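Local coordinates for pathogenicity island protein (Staphylococcus aureus subsp. aureus, PDB 3HL6) that is of unknown function but is encoded by a Staphylococcus aureus pathogenicity island, at residues V45-V57 against S67-L79. Residues are numbered along the deposited sequence; the frame is centred on the assembly and turned at random.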
# COMPACT_ATOMS: atom_id res chain seq x y z
N VAL B 45 -7.28 17.73 -7.01
CA VAL B 45 -6.87 17.53 -8.39
C VAL B 45 -5.48 16.87 -8.42
O VAL B 45 -4.52 17.38 -7.82
CB VAL B 45 -6.84 18.90 -9.13
CG1 VAL B 45 -6.26 18.77 -10.54
CG2 VAL B 45 -8.25 19.50 -9.16
N TYR B 46 -5.38 15.73 -9.09
CA TYR B 46 -4.10 14.99 -9.10
C TYR B 46 -3.42 15.09 -10.44
O TYR B 46 -4.04 14.94 -11.48
CB TYR B 46 -4.31 13.50 -8.79
CG TYR B 46 -5.11 13.25 -7.53
CD1 TYR B 46 -6.50 13.18 -7.58
CD2 TYR B 46 -4.47 13.08 -6.30
CE1 TYR B 46 -7.24 12.94 -6.44
CE2 TYR B 46 -5.21 12.83 -5.14
CZ TYR B 46 -6.60 12.77 -5.22
OH TYR B 46 -7.35 12.53 -4.09
N VAL B 47 -2.11 15.32 -10.42
CA VAL B 47 -1.35 15.44 -11.64
C VAL B 47 -0.16 14.49 -11.58
O VAL B 47 0.57 14.45 -10.58
CB VAL B 47 -0.89 16.88 -11.85
CG1 VAL B 47 0.19 16.94 -12.91
CG2 VAL B 47 -2.08 17.78 -12.23
N MET B 48 0.02 13.72 -12.65
CA MET B 48 1.20 12.91 -12.84
C MET B 48 2.06 13.60 -13.85
O MET B 48 1.71 13.65 -15.01
CB MET B 48 0.83 11.55 -13.41
CG MET B 48 0.13 10.64 -12.46
SD MET B 48 1.33 9.60 -11.61
CE MET B 48 2.56 9.29 -12.88
N MET B 49 3.20 14.11 -13.45
CA MET B 49 4.06 14.73 -14.41
C MET B 49 5.49 14.31 -14.15
O MET B 49 6.00 14.46 -13.05
CB MET B 49 3.89 16.24 -14.31
CG MET B 49 4.69 17.03 -15.31
SD MET B 49 4.16 18.75 -15.29
CE MET B 49 2.38 18.57 -15.18
N ASN B 50 6.14 13.76 -15.16
CA ASN B 50 7.56 13.52 -15.08
C ASN B 50 7.83 12.54 -13.98
O ASN B 50 8.68 12.78 -13.13
CB ASN B 50 8.30 14.82 -14.81
CG ASN B 50 8.76 15.50 -16.08
OD1 ASN B 50 9.62 14.99 -16.79
ND2 ASN B 50 8.19 16.65 -16.38
N SER B 51 7.07 11.45 -13.97
CA SER B 51 7.17 10.42 -12.94
C SER B 51 6.83 10.82 -11.48
O SER B 51 7.12 10.06 -10.55
CB SER B 51 8.56 9.75 -13.01
OG SER B 51 9.60 10.66 -12.68
N LYS B 52 6.24 11.99 -11.26
CA LYS B 52 5.82 12.39 -9.91
C LYS B 52 4.31 12.61 -9.81
O LYS B 52 3.66 12.92 -10.82
CB LYS B 52 6.57 13.64 -9.45
CG LYS B 52 8.07 13.42 -9.24
CD LYS B 52 8.74 14.74 -8.93
CE LYS B 52 10.01 14.57 -8.11
NZ LYS B 52 11.08 14.06 -8.99
N LEU B 53 3.76 12.40 -8.62
CA LEU B 53 2.33 12.63 -8.40
C LEU B 53 2.20 13.88 -7.55
O LEU B 53 2.94 14.03 -6.59
CB LEU B 53 1.68 11.42 -7.72
CG LEU B 53 0.18 11.46 -7.33
CD1 LEU B 53 -0.74 11.71 -8.51
CD2 LEU B 53 -0.24 10.18 -6.65
N PHE B 54 1.32 14.79 -7.95
CA PHE B 54 1.08 16.03 -7.20
C PHE B 54 -0.40 16.15 -6.94
O PHE B 54 -1.21 15.51 -7.62
CB PHE B 54 1.54 17.28 -7.99
CG PHE B 54 2.99 17.29 -8.30
CD1 PHE B 54 3.90 17.80 -7.39
CD2 PHE B 54 3.46 16.78 -9.48
CE1 PHE B 54 5.22 17.79 -7.66
CE2 PHE B 54 4.78 16.78 -9.77
CZ PHE B 54 5.66 17.27 -8.87
N SER B 55 -0.76 16.98 -5.98
CA SER B 55 -2.13 17.08 -5.57
C SER B 55 -2.38 18.44 -4.91
O SER B 55 -1.48 19.00 -4.28
CB SER B 55 -2.46 15.96 -4.61
OG SER B 55 -3.48 16.38 -3.76
N HIS B 56 -3.58 18.98 -5.12
CA HIS B 56 -4.00 20.18 -4.41
C HIS B 56 -5.50 20.12 -4.30
O HIS B 56 -6.19 19.75 -5.24
CB HIS B 56 -3.52 21.48 -5.11
CG HIS B 56 -4.27 21.79 -6.36
ND1 HIS B 56 -3.79 21.50 -7.62
CD2 HIS B 56 -5.49 22.36 -6.55
CE1 HIS B 56 -4.67 21.86 -8.53
NE2 HIS B 56 -5.71 22.38 -7.91
N VAL B 57 -6.01 20.45 -3.12
CA VAL B 57 -7.46 20.53 -3.00
C VAL B 57 -7.88 21.66 -3.90
O VAL B 57 -7.14 22.61 -4.14
CB VAL B 57 -7.96 20.79 -1.55
CG1 VAL B 57 -7.46 19.71 -0.62
CG2 VAL B 57 -7.55 22.16 -1.07
N SER B 67 1.21 23.13 -6.57
CA SER B 67 0.72 21.84 -6.08
C SER B 67 1.69 21.17 -5.09
O SER B 67 2.73 21.73 -4.79
CB SER B 67 0.44 20.91 -7.25
OG SER B 67 -0.94 20.63 -7.30
N PHE B 68 1.34 19.98 -4.60
CA PHE B 68 2.13 19.32 -3.57
C PHE B 68 2.41 17.88 -3.93
O PHE B 68 1.52 17.14 -4.29
CB PHE B 68 1.42 19.43 -2.22
CG PHE B 68 0.98 20.82 -1.91
CD1 PHE B 68 1.84 21.70 -1.27
CD2 PHE B 68 -0.27 21.28 -2.36
CE1 PHE B 68 1.46 23.00 -1.04
CE2 PHE B 68 -0.68 22.57 -2.13
CZ PHE B 68 0.17 23.44 -1.47
N GLU B 69 3.68 17.51 -3.83
CA GLU B 69 4.13 16.19 -4.19
C GLU B 69 3.57 15.11 -3.27
O GLU B 69 3.78 15.15 -2.06
CB GLU B 69 5.66 16.15 -4.12
CG GLU B 69 6.24 14.75 -4.27
CD GLU B 69 7.70 14.77 -4.63
OE1 GLU B 69 8.41 13.77 -4.29
OE2 GLU B 69 8.13 15.76 -5.26
N LEU B 70 2.91 14.12 -3.85
CA LEU B 70 2.43 12.96 -3.11
C LEU B 70 3.42 11.82 -3.14
O LEU B 70 3.47 11.02 -2.20
CB LEU B 70 1.14 12.43 -3.69
CG LEU B 70 -0.16 13.14 -3.33
CD1 LEU B 70 -1.31 12.19 -3.68
CD2 LEU B 70 -0.21 13.56 -1.86
N ALA B 71 4.17 11.72 -4.23
CA ALA B 71 4.98 10.54 -4.51
C ALA B 71 6.07 10.80 -5.54
O ALA B 71 5.87 11.53 -6.52
CB ALA B 71 4.10 9.39 -4.94
N SER B 72 7.24 10.20 -5.32
CA SER B 72 8.20 10.03 -6.41
C SER B 72 8.59 8.57 -6.50
O SER B 72 8.23 7.80 -5.63
CB SER B 72 9.39 10.97 -6.29
OG SER B 72 9.97 10.92 -5.01
N PRO B 73 9.20 8.14 -7.62
CA PRO B 73 9.59 6.75 -7.84
C PRO B 73 10.24 6.07 -6.63
O PRO B 73 9.94 4.90 -6.35
CB PRO B 73 10.58 6.81 -8.99
CG PRO B 73 10.24 8.00 -9.75
CD PRO B 73 9.30 8.95 -8.99
N LYS B 74 11.12 6.76 -5.92
CA LYS B 74 11.86 6.12 -4.84
C LYS B 74 11.21 6.47 -3.51
O LYS B 74 11.71 6.12 -2.43
CB LYS B 74 13.34 6.55 -4.85
CG LYS B 74 14.13 6.09 -6.07
CD LYS B 74 15.61 5.94 -5.73
CE LYS B 74 15.79 5.35 -4.30
NZ LYS B 74 16.86 6.09 -3.48
N HIS B 75 10.09 7.19 -3.59
CA HIS B 75 9.42 7.67 -2.40
C HIS B 75 7.92 7.46 -2.52
O HIS B 75 7.14 8.40 -2.80
CB HIS B 75 9.79 9.14 -2.12
CG HIS B 75 11.23 9.32 -1.74
ND1 HIS B 75 11.74 8.90 -0.52
CD2 HIS B 75 12.28 9.81 -2.44
CE1 HIS B 75 13.04 9.15 -0.48
NE2 HIS B 75 13.39 9.70 -1.64
N THR B 76 7.52 6.21 -2.36
CA THR B 76 6.12 5.86 -2.30
C THR B 76 5.69 5.61 -0.86
O THR B 76 4.51 5.43 -0.59
CB THR B 76 5.82 4.62 -3.13
OG1 THR B 76 6.92 3.70 -3.02
CG2 THR B 76 5.62 5.01 -4.61
N GLU B 77 6.64 5.58 0.08
CA GLU B 77 6.31 5.25 1.45
C GLU B 77 5.28 6.19 2.06
O GLU B 77 4.53 5.77 2.93
CB GLU B 77 7.58 5.23 2.30
CG GLU B 77 8.15 6.59 2.54
CD GLU B 77 9.07 7.01 1.42
OE1 GLU B 77 9.14 6.26 0.41
OE2 GLU B 77 9.73 8.06 1.54
N GLY B 78 5.22 7.45 1.65
CA GLY B 78 4.09 8.29 2.02
C GLY B 78 2.73 7.67 1.70
O GLY B 78 1.92 7.45 2.61
N LEU B 79 2.48 7.35 0.43
CA LEU B 79 1.21 6.72 0.07
C LEU B 79 0.95 5.40 0.85
O LEU B 79 -0.15 5.17 1.39
CB LEU B 79 1.12 6.49 -1.45
CG LEU B 79 0.91 7.77 -2.25
CD1 LEU B 79 0.75 7.51 -3.75
CD2 LEU B 79 -0.27 8.54 -1.73
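Leu53 turns CG away from its own amide nitrogen (chi1 177°), and Leu70 swings CG to the far side from its carbonyl carbon (chi1 -80°). The two side chains therefore cross at a slant, with Leu53 CD2 3.7 Å from Leu70 CD1. They meet at a classic beta bulge in the hairpin of strands 52-57 and 68-71, the latter outermost of the five-stranded sheet within this chain: opposite the single residue Leu53, strand 68-71 spends two, Leu70 and Ala71. The bulge illustrates how one extra residue can enter an antiparallel pair without breaking its bonding. Leu53 N still donates to Ala71 O, nearly straight at 3.1 Å. Leu53 O takes Leu70 N at 2.7 Å, the donor sitting above the carbonyl plane. Beyond it, Ser55 and Phe68 exchange two further backbone bonds, both less straight than those of Leu53. Leu70 also packs against Ser55 CB, on the side where Tyr160 of helix 152-163 touches both residues. On the other face, the Phe54 ring slants across Glu69, its plane 88° from the carboxylate, with CE1 3.9 Å from Glu69 CB. Where strand 68-71 begins, Ser67 OG lies in the ring plane of His56, hydrogen-bonded to ND1 at 3.0 Å.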